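Local coordinates for protein D-mannose isomerase (Marinomonas mediterranea, PDB 5X32) that catalyses the reversible isomerization of D-mannose to D-fructose, and of D-lyxose less efficiently, while leaving D-glucose unused, at residues L258-D263 and P273-L278; A77-I82 and I128-A133; A14-T19 and G383-V388; R358-D361 and A365-D368; V139-L144 and G154-E159. All blocks are in the same frame, centred on the assembly; numbering follows the deposited sequence.

The chain opens contact 3 on the N-terminal helix 9-23 and closes it only on helix 379-390, so the other four contacts are nested inside that one long loop. Within it they follow in series, and none cross. Contact 2 ties helix 72-89 to the turn between helices 112-127 and 133-147; contact 5 then packs helix 133-147 against the start of strand 155-160. Contact 1 is a hairpin of the consecutive helices 249-265 and 271-286, and contact 4 a short reversal after strand 359-360. Contacts 3 and 5 lie on opposite sides of the chain's centre.

Contact 1: residues L258-D263 and P273-L278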
# COMPACT_ATOMS: atom_id res chain seq x y z
N LEU A 258 3.36 -9.60 -2.77
CA LEU A 258 4.70 -9.14 -3.12
C LEU A 258 5.61 -10.32 -3.54
O LEU A 258 6.30 -10.24 -4.55
CB LEU A 258 5.30 -8.35 -1.95
CG LEU A 258 4.54 -7.03 -1.72
CD1 LEU A 258 4.95 -6.33 -0.43
CD2 LEU A 258 4.70 -6.06 -2.90
N LEU A 259 5.56 -11.42 -2.80
CA LEU A 259 6.34 -12.61 -3.16
C LEU A 259 5.99 -13.12 -4.55
O LEU A 259 6.88 -13.51 -5.29
CB LEU A 259 6.11 -13.75 -2.16
CG LEU A 259 6.55 -13.40 -0.73
CD1 LEU A 259 6.39 -14.60 0.21
CD2 LEU A 259 7.94 -12.79 -0.69
N LEU A 260 4.71 -13.14 -4.90
CA LEU A 260 4.36 -13.68 -6.22
C LEU A 260 4.80 -12.71 -7.32
O LEU A 260 5.26 -13.11 -8.40
CB LEU A 260 2.86 -14.00 -6.28
CG LEU A 260 2.49 -15.05 -5.22
CD1 LEU A 260 1.04 -15.40 -5.20
CD2 LEU A 260 3.31 -16.30 -5.39
N MET A 261 4.69 -11.42 -7.02
CA MET A 261 5.14 -10.40 -7.94
C MET A 261 6.67 -10.51 -8.18
O MET A 261 7.16 -10.36 -9.30
CB MET A 261 4.74 -9.04 -7.41
CG MET A 261 3.26 -8.72 -7.53
SD MET A 261 2.90 -7.09 -6.84
CE MET A 261 3.83 -6.01 -7.94
N LEU A 262 7.42 -10.79 -7.12
CA LEU A 262 8.86 -11.00 -7.23
C LEU A 262 9.15 -12.31 -7.95
O LEU A 262 10.10 -12.41 -8.71
CB LEU A 262 9.48 -11.03 -5.84
CG LEU A 262 9.74 -9.66 -5.24
CD1 LEU A 262 10.31 -9.84 -3.85
CD2 LEU A 262 10.67 -8.84 -6.12
N ASP A 263 8.30 -13.30 -7.74
CA ASP A 263 8.49 -14.61 -8.34
C ASP A 263 8.29 -14.53 -9.85
O ASP A 263 8.74 -15.42 -10.57
CB ASP A 263 7.55 -15.65 -7.72
CG ASP A 263 8.00 -17.06 -8.01
OD1 ASP A 263 9.14 -17.23 -8.49
OD2 ASP A 263 7.24 -18.00 -7.71
N PRO A 273 5.60 -21.34 -2.17
CA PRO A 273 5.14 -21.98 -0.93
C PRO A 273 4.95 -21.00 0.24
O PRO A 273 4.06 -21.21 1.07
CB PRO A 273 6.25 -22.99 -0.62
CG PRO A 273 6.84 -23.29 -1.93
CD PRO A 273 6.76 -22.05 -2.74
N LYS A 274 5.79 -19.98 0.34
CA LYS A 274 5.65 -19.04 1.44
C LYS A 274 4.38 -18.18 1.26
O LYS A 274 3.60 -18.01 2.21
CB LYS A 274 6.90 -18.17 1.59
CG LYS A 274 6.88 -17.30 2.83
CD LYS A 274 6.85 -18.14 4.12
CE LYS A 274 7.18 -17.29 5.37
NZ LYS A 274 6.98 -17.95 6.70
N ALA A 275 4.16 -17.66 0.05
CA ALA A 275 2.93 -16.94 -0.28
C ALA A 275 1.71 -17.79 0.06
O ALA A 275 0.72 -17.33 0.67
CB ALA A 275 2.92 -16.52 -1.77
N LYS A 276 1.79 -19.05 -0.35
CA LYS A 276 0.71 -19.99 -0.16
C LYS A 276 0.46 -20.16 1.34
O LYS A 276 -0.68 -20.09 1.82
CB LYS A 276 1.08 -21.32 -0.84
CG LYS A 276 -0.10 -22.07 -1.32
CD LYS A 276 0.14 -23.53 -1.73
CE LYS A 276 0.96 -23.72 -2.99
NZ LYS A 276 0.74 -25.13 -3.48
N TYR A 277 1.55 -20.26 2.10
CA TYR A 277 1.46 -20.51 3.54
C TYR A 277 0.85 -19.33 4.31
O TYR A 277 -0.14 -19.49 5.05
CB TYR A 277 2.85 -20.83 4.09
CG TYR A 277 2.91 -21.02 5.58
CD1 TYR A 277 3.37 -20.00 6.42
CD2 TYR A 277 2.51 -22.21 6.16
CE1 TYR A 277 3.43 -20.18 7.80
CE2 TYR A 277 2.56 -22.40 7.53
CZ TYR A 277 3.02 -21.39 8.35
OH TYR A 277 3.05 -21.62 9.70
N LEU A 278 1.43 -18.14 4.10
CA LEU A 278 0.96 -16.89 4.71
C LEU A 278 -0.49 -16.64 4.37
O LEU A 278 -1.29 -16.34 5.26
CB LEU A 278 1.81 -15.70 4.26
CG LEU A 278 3.23 -15.70 4.82
CD1 LEU A 278 4.04 -14.57 4.22
CD2 LEU A 278 3.17 -15.56 6.34
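The shortest polar bond here, from N of Asp-263 to O of Leu-259 at 2.8 Å, belongs to the helix whose Leu-259 and Leu-260 press against Ala-275. Helices 249-265 and 271-286 form an alpha-hairpin of consecutive antiparallel helices, as in the (alpha/alpha) barrel of the N-acylglucosamine 2-epimerase family. Their segments run at 162° with axes 9.3 Å apart, and Leu-259 CA comes within 6.2 Å of Ala-275 CA, an approach helped by the small alanine side chain.

Both leucines approach the Ala-275 methyl, Leu-259 with its CB 4.2 Å from Ala-275 CB. Leu-259 has CG anti to its carbonyl carbon (chi1 -62°), which sends CD1 across to the backbone of the second helix, 3.8 Å from Ala-275 N. The same CD1 lies against the aliphatic root of Lys-274, whose chain bends at chi2 and leads its amine away to the carbonyl O of Asn-217. The contact is therefore apolar although a lysine takes part in it.

Beyond the hairpin, Leu-259 also touches Cys-207 of helix 193-212, and Leu-260 reaches Leu-323 and Leu-324 of helix 311-328. His-251, a probable proton donor/acceptor by similarity, stands on helix 249-265, as does Leu-259, their side chains about 11 Å apart. On the Leu-260 side, CD2 meets Ala-275 CB at 3.6 Å, while CG and CD1 lie only slightly farther from that methyl.

Contact 2: residues A77-I82 and I128-A133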
# COMPACT_ATOMS: atom_id res chain seq x y z
N ALA A 77 -3.06 15.84 -13.55
CA ALA A 77 -3.23 15.77 -12.10
C ALA A 77 -2.02 15.11 -11.44
O ALA A 77 -1.62 15.50 -10.34
CB ALA A 77 -4.51 15.05 -11.74
N ALA A 78 -1.45 14.11 -12.11
CA ALA A 78 -0.27 13.44 -11.56
C ALA A 78 0.91 14.40 -11.50
O ALA A 78 1.65 14.42 -10.51
CB ALA A 78 0.10 12.20 -12.39
N VAL A 79 1.07 15.19 -12.56
CA VAL A 79 2.14 16.19 -12.60
C VAL A 79 1.92 17.31 -11.58
O VAL A 79 2.85 17.75 -10.91
CB VAL A 79 2.28 16.77 -14.02
CG1 VAL A 79 2.90 18.16 -13.99
CG2 VAL A 79 3.11 15.82 -14.88
N HIS A 80 0.68 17.78 -11.48
CA HIS A 80 0.34 18.72 -10.43
C HIS A 80 0.79 18.16 -9.07
O HIS A 80 1.43 18.86 -8.26
CB HIS A 80 -1.17 18.99 -10.47
CG HIS A 80 -1.66 19.90 -9.39
ND1 HIS A 80 -2.95 19.85 -8.91
CD2 HIS A 80 -1.03 20.87 -8.69
CE1 HIS A 80 -3.10 20.76 -7.96
NE2 HIS A 80 -1.95 21.39 -7.81
N GLY A 81 0.53 16.87 -8.86
CA GLY A 81 0.92 16.21 -7.64
C GLY A 81 2.42 16.18 -7.43
O GLY A 81 2.89 16.49 -6.34
N ILE A 82 3.16 15.85 -8.49
CA ILE A 82 4.61 15.83 -8.41
C ILE A 82 5.15 17.22 -8.04
O ILE A 82 6.08 17.35 -7.23
CB ILE A 82 5.23 15.40 -9.74
CG1 ILE A 82 4.81 13.98 -10.10
CG2 ILE A 82 6.74 15.43 -9.63
CD1 ILE A 82 5.43 12.94 -9.20
N ILE A 128 5.18 7.84 -16.63
CA ILE A 128 4.35 8.74 -17.46
C ILE A 128 5.19 9.81 -18.21
O ILE A 128 4.64 10.75 -18.83
CB ILE A 128 3.23 9.46 -16.66
CG1 ILE A 128 3.77 10.30 -15.49
CG2 ILE A 128 2.21 8.48 -16.14
CD1 ILE A 128 2.69 11.16 -14.81
N GLY A 129 6.51 9.67 -18.17
CA GLY A 129 7.40 10.40 -19.05
C GLY A 129 8.21 11.55 -18.46
O GLY A 129 8.90 12.26 -19.20
N LEU A 130 8.20 11.70 -17.15
CA LEU A 130 9.08 12.69 -16.56
C LEU A 130 10.43 12.03 -16.48
O LEU A 130 10.73 11.31 -15.52
CB LEU A 130 8.61 13.14 -15.18
CG LEU A 130 7.61 14.31 -15.10
CD1 LEU A 130 6.30 13.93 -15.78
CD2 LEU A 130 7.37 14.76 -13.66
N SER A 131 11.24 12.26 -17.52
CA SER A 131 12.54 11.60 -17.71
C SER A 131 13.40 11.75 -16.47
O SER A 131 14.21 10.87 -16.14
CB SER A 131 13.25 12.18 -18.92
OG SER A 131 12.32 12.54 -19.93
N GLU A 132 13.22 12.89 -15.81
CA GLU A 132 14.01 13.28 -14.66
C GLU A 132 13.82 12.38 -13.44
O GLU A 132 14.69 12.26 -12.58
CB GLU A 132 13.66 14.72 -14.30
CG GLU A 132 14.71 15.36 -13.43
CD GLU A 132 16.11 15.13 -13.98
OE1 GLU A 132 16.35 15.48 -15.16
OE2 GLU A 132 16.95 14.56 -13.25
N ALA A 133 12.67 11.73 -13.38
CA ALA A 133 12.32 10.94 -12.21
C ALA A 133 13.37 9.85 -11.97
O ALA A 133 13.62 9.47 -10.82
CB ALA A 133 10.94 10.34 -12.37
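A Schellman motif ends helix 112-127 and turns Ile-128 and Leu-130 onto the side of helix 72-89. Gly-129, with a positive phi of 106°, is its C-prime residue: its N bonds to Leu-126 O, and the N of Leu-130 bonds back to Ala-125 O. A beta carbon at these backbone angles would press on the carbonyl O of Ile-128, which suits the residue's lack of one.

Three apolar side chains of the helix receive the two from the turn. Ile-128 places its CG1 between the backbone N and the carbonyl carbon (chi1 58°) and then extends, which carries CD1 to Ala-78 CB at 3.7 Å. Leu-130 divides its branches between two residues one helical turn apart. Its CD1 lies 3.8 Å from Val-79 CG2, and its CD2 is 4.1 Å from Ile-82 CG2. The Leu-130 and Ile-82 side chains lie alongside, running in opposite senses, instead of meeting end-on. Contact is by methyl groups throughout. Leu-130 also opens a type I beta turn that runs to Ala-133, with Ala-133 N bonded to Leu-130 O at 2.9 Å, and leads the chain into its next helix.

Helix 52-69 borders the same cluster: its Phe-62 touches Ala-78, Ile-59 touches Ile-82, and Tyr-66 touches Ile-128. Trp-136 of helix 133-147 packs on both Ile-82 and Leu-130, so the turn joining helices 112-127 and 133-147 packs on helix 72-89 and borders helix 52-69.

Contact 3: residues A14-T19 and G383-V388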
# COMPACT_ATOMS: atom_id res chain seq x y z
N ALA A 14 -14.37 -0.84 -14.70
CA ALA A 14 -15.56 -0.07 -14.34
C ALA A 14 -15.45 0.44 -12.90
O ALA A 14 -15.72 1.63 -12.62
CB ALA A 14 -16.78 -0.91 -14.50
N HIS A 15 -15.06 -0.46 -12.01
CA HIS A 15 -14.90 -0.14 -10.60
C HIS A 15 -13.81 0.88 -10.35
O HIS A 15 -13.97 1.81 -9.54
CB HIS A 15 -14.61 -1.40 -9.80
CG HIS A 15 -14.22 -1.13 -8.39
ND1 HIS A 15 -15.13 -0.80 -7.42
CD2 HIS A 15 -13.00 -1.11 -7.80
CE1 HIS A 15 -14.50 -0.59 -6.27
NE2 HIS A 15 -13.21 -0.77 -6.48
N ILE A 16 -12.68 0.69 -11.03
CA ILE A 16 -11.62 1.67 -10.94
C ILE A 16 -12.15 3.02 -11.43
O ILE A 16 -11.95 4.04 -10.79
CB ILE A 16 -10.37 1.28 -11.74
CG1 ILE A 16 -9.72 0.04 -11.13
CG2 ILE A 16 -9.38 2.42 -11.72
CD1 ILE A 16 -8.59 -0.53 -11.97
N GLU A 17 -12.88 3.01 -12.54
CA GLU A 17 -13.33 4.27 -13.11
C GLU A 17 -14.28 4.99 -12.15
O GLU A 17 -14.22 6.22 -12.00
CB GLU A 17 -13.99 4.05 -14.49
CG GLU A 17 -14.87 5.19 -14.94
CD GLU A 17 -15.55 4.92 -16.28
OE1 GLU A 17 -16.46 4.05 -16.34
OE2 GLU A 17 -15.16 5.56 -17.28
N LYS A 18 -15.09 4.22 -11.41
CA LYS A 18 -16.05 4.87 -10.53
C LYS A 18 -15.31 5.40 -9.28
O LYS A 18 -15.65 6.49 -8.73
CB LYS A 18 -17.21 3.92 -10.17
CG LYS A 18 -18.39 4.61 -9.47
CD LYS A 18 -19.55 3.65 -9.12
CE LYS A 18 -20.84 4.39 -8.66
NZ LYS A 18 -21.75 4.84 -9.78
N THR A 19 -14.24 4.71 -8.89
CA THR A 19 -13.45 5.18 -7.77
C THR A 19 -12.70 6.46 -8.13
O THR A 19 -12.65 7.40 -7.34
CB THR A 19 -12.46 4.12 -7.29
OG1 THR A 19 -13.20 3.05 -6.69
CG2 THR A 19 -11.49 4.70 -6.26
N GLY A 383 -4.94 -0.18 -6.80
CA GLY A 383 -3.75 -0.98 -7.03
C GLY A 383 -4.07 -2.47 -7.14
O GLY A 383 -3.59 -3.15 -8.08
N ALA A 384 -4.90 -2.98 -6.23
CA ALA A 384 -5.25 -4.40 -6.26
C ALA A 384 -5.95 -4.75 -7.56
O ALA A 384 -5.59 -5.76 -8.22
CB ALA A 384 -6.15 -4.77 -5.06
N CYS A 385 -6.90 -3.89 -7.96
CA CYS A 385 -7.58 -4.11 -9.23
C CYS A 385 -6.58 -4.11 -10.40
O CYS A 385 -6.65 -4.98 -11.26
CB CYS A 385 -8.65 -3.06 -9.45
SG CYS A 385 -10.05 -3.13 -8.32
N TYR A 386 -5.65 -3.14 -10.41
CA TYR A 386 -4.65 -3.00 -11.47
C TYR A 386 -3.79 -4.24 -11.62
O TYR A 386 -3.49 -4.67 -12.76
CB TYR A 386 -3.75 -1.79 -11.22
CG TYR A 386 -4.36 -0.44 -11.56
CD1 TYR A 386 -5.09 -0.23 -12.73
CD2 TYR A 386 -4.23 0.63 -10.68
CE1 TYR A 386 -5.65 1.02 -13.02
CE2 TYR A 386 -4.79 1.86 -10.95
CZ TYR A 386 -5.49 2.05 -12.12
OH TYR A 386 -6.03 3.27 -12.35
N GLU A 387 -3.39 -4.82 -10.49
CA GLU A 387 -2.54 -5.98 -10.60
C GLU A 387 -3.31 -7.22 -11.01
O GLU A 387 -2.78 -8.03 -11.77
CB GLU A 387 -1.77 -6.25 -9.31
CG GLU A 387 -0.60 -7.16 -9.60
CD GLU A 387 0.71 -6.43 -9.46
OE1 GLU A 387 0.69 -5.22 -9.14
OE2 GLU A 387 1.74 -7.04 -9.80
N VAL A 388 -4.58 -7.34 -10.61
CA VAL A 388 -5.35 -8.45 -11.17
C VAL A 388 -5.45 -8.23 -12.68
O VAL A 388 -5.33 -9.18 -13.46
CB VAL A 388 -6.73 -8.56 -10.55
CG1 VAL A 388 -7.53 -9.65 -11.27
CG2 VAL A 388 -6.61 -8.86 -9.07
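Segments 14-19 and 383-388 are antiparallel helices, inclined at 152° with axes 10.2 Å apart, and Ile-16 and Cys-385 face each other at their closest backbone approach (CA to CA 7.3 Å). Ile-16 is the central side chain. Its CD1 lies over one face of the Tyr-386 ring, 3.9 Å from the centroid and 30° off the ring normal, a CH-pi contact. CG2, the other branch, reaches the phenol end, 3.5 Å from Tyr-386 OH, so the isoleucine spans the ring from CD1 of the tyrosine to its oxygen. CD1 of Ile-16 also meets Cys-385 CB at 3.6 Å.

Beside this pair, CD2 of His-15 touches Cys-385 SG at 3.6 Å, the sulfur approaching the imidazole obliquely. The imidazole is brought over by a CG anti to the backbone N (chi1 170°), and Thr-19 OG1 lies over one of its faces, offset toward the rim. That hydroxyl donates to His-15 O at 3.2 Å, while Thr-19 N reaches the same oxygen from the opposite face of the carbonyl plane. Trp-341 and Trp-356 add aromatic contacts to the imidazole, and His-68 stacks on Tyr-386. Replacing Tyr-386 by an alanine would probably leave Ile-16 CD1 without the ring face beneath it, CG2 without the phenol end it touches and His-68 without its stacking partner.

The pairing joins the first helix of the chain to the last, which also carries His-380, a proton donor/acceptor by similarity; this side-by-side packing is consistent with closure of the helical ring in an (alpha/alpha) barrel.

Contact 4: residues R358-D361 and A365-D368; sequences RILD and AQYD
Asp-361 holds Ala-365 at two points. Its OD1 accepts from Ala-365 N at 2.7 Å, the N-H coming from above the carboxylate plane, 44° out of it, and its own N donates to Ala-365 O at 2.9 Å. With CG between the backbone N and the carbonyl carbon (chi1 65°), the carboxylate folds back over the three-residue loop, where OD1 takes a further, weak bond from Asn-363 N. With an alanine here, Ala-365 N would probably lose its acceptor and the loop would be left with just the backbone bond between these two residues.

Tyr-367 lies along the strand side of the reversal. Its CE2 is 3.9 Å from Ile-359 CD1, and its OH is 3.5 Å from Asp-361 CB, so the ring spans from the isoleucine to the aspartate and approaches each obliquely. Across the backbone from it, Leu-360 CD2 rests 3.5 Å from Gln-366 CG.

The reversal follows strand 359-360, an outer strand of the three-stranded antiparallel sheet with 304-310 and 297-298, which belongs to the connections between helices of the (alpha/alpha) barrel. Backbone bonds from Leu-360 to Lys-309 and from Arg-358 to Phe-311 fix the strand on that sheet.

Farther out, the polar ends of the second segment are held by other parts of the chain. The phenol of Tyr-367 is hydrogen-bonded to Asp-308 OD1, on the adjoining strand, which probably helps to hold the ring in place beside Asp-361. Gln-366, extended beyond CG, gives its NE2 to Asp-40 OD2, and Leu-360 also packs on Met-348.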
# COMPACT_ATOMS: atom_id res chain seq x y z
N ARG A 358 -13.85 3.12 4.54
CA ARG A 358 -12.55 2.82 5.13
C ARG A 358 -12.65 1.66 6.13
O ARG A 358 -11.80 0.77 6.16
CB ARG A 358 -11.98 4.06 5.82
CG ARG A 358 -10.61 3.85 6.39
CD ARG A 358 -10.17 5.04 7.19
NE ARG A 358 -9.22 4.59 8.19
CZ ARG A 358 -9.51 4.36 9.47
NH1 ARG A 358 -10.74 4.57 9.93
NH2 ARG A 358 -8.57 3.92 10.29
N ILE A 359 -13.71 1.66 6.93
CA ILE A 359 -13.75 0.75 8.04
C ILE A 359 -15.16 0.48 8.56
O ILE A 359 -15.93 1.40 8.79
CB ILE A 359 -12.88 1.29 9.18
CG1 ILE A 359 -12.94 0.37 10.41
CG2 ILE A 359 -13.28 2.71 9.51
CD1 ILE A 359 -12.20 0.92 11.61
N LEU A 360 -15.47 -0.80 8.77
CA LEU A 360 -16.70 -1.23 9.43
C LEU A 360 -16.40 -1.92 10.74
O LEU A 360 -15.25 -2.34 10.97
CB LEU A 360 -17.50 -2.17 8.54
CG LEU A 360 -17.61 -1.69 7.10
CD1 LEU A 360 -18.22 -2.74 6.22
CD2 LEU A 360 -18.47 -0.45 7.11
N ASP A 361 -17.39 -2.01 11.62
CA ASP A 361 -17.24 -2.79 12.86
C ASP A 361 -17.51 -4.29 12.62
O ASP A 361 -17.83 -4.69 11.49
CB ASP A 361 -18.15 -2.23 13.96
CG ASP A 361 -19.66 -2.39 13.65
OD1 ASP A 361 -20.03 -3.08 12.66
OD2 ASP A 361 -20.47 -1.78 14.39
N ALA A 365 -21.15 -2.39 10.26
CA ALA A 365 -21.66 -1.03 10.36
C ALA A 365 -20.53 -0.02 10.23
O ALA A 365 -19.48 -0.21 10.82
CB ALA A 365 -22.37 -0.84 11.67
N GLN A 366 -20.75 1.06 9.49
CA GLN A 366 -19.76 2.14 9.43
C GLN A 366 -19.64 2.80 10.79
O GLN A 366 -20.57 2.79 11.58
CB GLN A 366 -20.11 3.18 8.37
CG GLN A 366 -20.11 2.64 6.97
CD GLN A 366 -20.52 3.66 5.93
OE1 GLN A 366 -21.54 3.51 5.25
NE2 GLN A 366 -19.70 4.70 5.79
N TYR A 367 -18.47 3.33 11.09
CA TYR A 367 -18.28 4.04 12.35
C TYR A 367 -18.70 5.50 12.20
O TYR A 367 -19.21 6.10 13.15
CB TYR A 367 -16.83 3.95 12.80
CG TYR A 367 -16.50 2.70 13.56
CD1 TYR A 367 -16.86 2.57 14.90
CD2 TYR A 367 -15.81 1.65 12.96
CE1 TYR A 367 -16.55 1.42 15.61
CE2 TYR A 367 -15.49 0.51 13.66
CZ TYR A 367 -15.86 0.40 14.98
OH TYR A 367 -15.55 -0.74 15.67
N ASP A 368 -18.44 6.04 11.01
CA ASP A 368 -18.81 7.40 10.67
C ASP A 368 -18.80 7.62 9.16
O ASP A 368 -18.73 6.66 8.38
CB ASP A 368 -17.89 8.41 11.38
CG ASP A 368 -16.44 8.27 10.97
OD1 ASP A 368 -16.14 7.82 9.84
OD2 ASP A 368 -15.56 8.65 11.79

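Contact 5: residues V139-L144 and G154-E159; sequences VTYDLL and GLYLDE
Helix segment 139-144 lies beside the start of strand 155-160, and their backbones come nearest where the CA atoms of Leu-144 and Tyr-156 are 8.1 Å apart. Tyr-156 bridges this gap with its ring. Its CG is anti to the carbonyl carbon (chi1 -68°), and the ring extends toward the helix at about a right angle to the side chains of both Leu-144 and Tyr-141.

Leu-144 meets one side of the phenol ring: CB is 4.0 Å from Tyr-156 CE1, and CD2 is the same 4.0 Å from Tyr-156 CD1, an apolar contact along the CD1-CE1 bond. Farther out, Tyr-156 OH stands 3.8 Å from Tyr-141 CE2, oblique to that ring. Tyr-141, one turn earlier on the helix, swings its CG anti to the backbone N (chi1 -176°), which brings the ring over to the hydroxyl. The two phenol oxygens are not bonded to each other; Tyr-156 OH has a weak hydrogen bond to Arg-198 NH1 instead. Asp-142 OD1 lies in plane at the edge of the Tyr-141 ring.

Met-179 of helix 173-190 touches both Leu-144 and Tyr-156, Tyr-195 meets Tyr-141 edge-to-face, and Asn-176 OD1 accepts from Tyr-156 N. The contact thus packs helix 133-147 against strand 155-160, which pairs antiparallel with strand 149-150, consistent with a beta-hairpin connection between successive helices of an (alpha/alpha) barrel.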
# COMPACT_ATOMS: atom_id res chain seq x y z
N VAL A 139 18.18 9.57 -6.45
CA VAL A 139 18.57 10.43 -5.34
C VAL A 139 18.00 9.87 -4.05
O VAL A 139 18.71 9.70 -3.05
CB VAL A 139 18.07 11.88 -5.48
CG1 VAL A 139 18.41 12.67 -4.19
CG2 VAL A 139 18.64 12.56 -6.72
N THR A 140 16.71 9.54 -4.09
CA THR A 140 15.99 9.18 -2.88
C THR A 140 16.52 7.87 -2.33
O THR A 140 16.73 7.72 -1.11
CB THR A 140 14.49 9.08 -3.15
OG1 THR A 140 14.06 10.30 -3.77
CG2 THR A 140 13.73 8.88 -1.84
N TYR A 141 16.83 6.95 -3.24
CA TYR A 141 17.43 5.70 -2.82
C TYR A 141 18.70 5.97 -2.01
O TYR A 141 18.90 5.37 -0.95
CB TYR A 141 17.73 4.81 -4.05
CG TYR A 141 18.25 3.45 -3.67
CD1 TYR A 141 19.61 3.23 -3.50
CD2 TYR A 141 17.39 2.38 -3.46
CE1 TYR A 141 20.10 1.99 -3.15
CE2 TYR A 141 17.86 1.14 -3.11
CZ TYR A 141 19.22 0.94 -2.95
OH TYR A 141 19.70 -0.30 -2.59
N ASP A 142 19.51 6.94 -2.43
CA ASP A 142 20.76 7.14 -1.72
C ASP A 142 20.55 7.84 -0.40
O ASP A 142 21.25 7.53 0.58
CB ASP A 142 21.78 7.92 -2.57
CG ASP A 142 21.90 7.37 -3.97
OD1 ASP A 142 22.22 6.17 -4.14
OD2 ASP A 142 21.77 8.18 -4.92
N LEU A 143 19.51 8.68 -0.32
CA LEU A 143 19.15 9.27 0.95
C LEU A 143 18.87 8.16 1.94
O LEU A 143 19.29 8.21 3.10
CB LEU A 143 17.93 10.16 0.80
CG LEU A 143 17.31 10.68 2.10
CD1 LEU A 143 18.25 11.59 2.85
CD2 LEU A 143 16.04 11.43 1.78
N LEU A 144 18.28 7.08 1.44
CA LEU A 144 17.85 6.00 2.29
C LEU A 144 19.08 5.20 2.64
O LEU A 144 19.32 4.90 3.83
CB LEU A 144 16.81 5.18 1.53
CG LEU A 144 15.34 5.54 1.77
CD1 LEU A 144 14.49 5.05 0.63
CD2 LEU A 144 14.87 4.92 3.08
N GLY A 154 20.18 -6.13 6.86
CA GLY A 154 19.57 -6.24 5.55
C GLY A 154 18.19 -5.63 5.56
O GLY A 154 17.33 -6.01 4.76
N LEU A 155 17.97 -4.68 6.47
CA LEU A 155 16.68 -4.02 6.60
C LEU A 155 16.85 -2.53 6.74
O LEU A 155 17.96 -2.04 6.94
CB LEU A 155 15.93 -4.58 7.81
CG LEU A 155 15.48 -6.02 7.62
CD1 LEU A 155 14.98 -6.65 8.91
CD2 LEU A 155 14.41 -6.07 6.52
N TYR A 156 15.74 -1.80 6.65
CA TYR A 156 15.73 -0.36 6.89
C TYR A 156 15.13 -0.08 8.26
O TYR A 156 14.13 -0.69 8.65
CB TYR A 156 14.93 0.38 5.83
CG TYR A 156 15.51 0.38 4.44
CD1 TYR A 156 16.41 1.35 4.04
CD2 TYR A 156 15.13 -0.59 3.51
CE1 TYR A 156 16.92 1.37 2.76
CE2 TYR A 156 15.64 -0.58 2.23
CZ TYR A 156 16.53 0.40 1.86
OH TYR A 156 17.04 0.41 0.58
N LEU A 157 15.74 0.83 9.00
CA LEU A 157 15.12 1.29 10.23
C LEU A 157 13.92 2.22 9.95
O LEU A 157 13.62 2.54 8.79
CB LEU A 157 16.17 1.96 11.12
CG LEU A 157 16.90 3.19 10.59
CD1 LEU A 157 16.16 4.44 11.02
CD2 LEU A 157 18.28 3.16 11.15
N ASP A 158 13.21 2.64 10.99
CA ASP A 158 11.92 3.23 10.73
C ASP A 158 11.97 4.75 10.60
O ASP A 158 11.54 5.29 9.58
CB ASP A 158 10.94 2.83 11.82
CG ASP A 158 9.55 3.39 11.58
OD1 ASP A 158 9.17 3.58 10.40
OD2 ASP A 158 8.83 3.65 12.57
N GLU A 159 12.48 5.43 11.61
CA GLU A 159 12.45 6.88 11.57
C GLU A 159 13.66 7.55 12.22
O GLU A 159 14.21 7.07 13.21
CB GLU A 159 11.15 7.40 12.18
CG GLU A 159 10.99 7.14 13.65
CD GLU A 159 10.02 8.10 14.29
OE1 GLU A 159 10.45 9.21 14.70
OE2 GLU A 159 8.82 7.76 14.36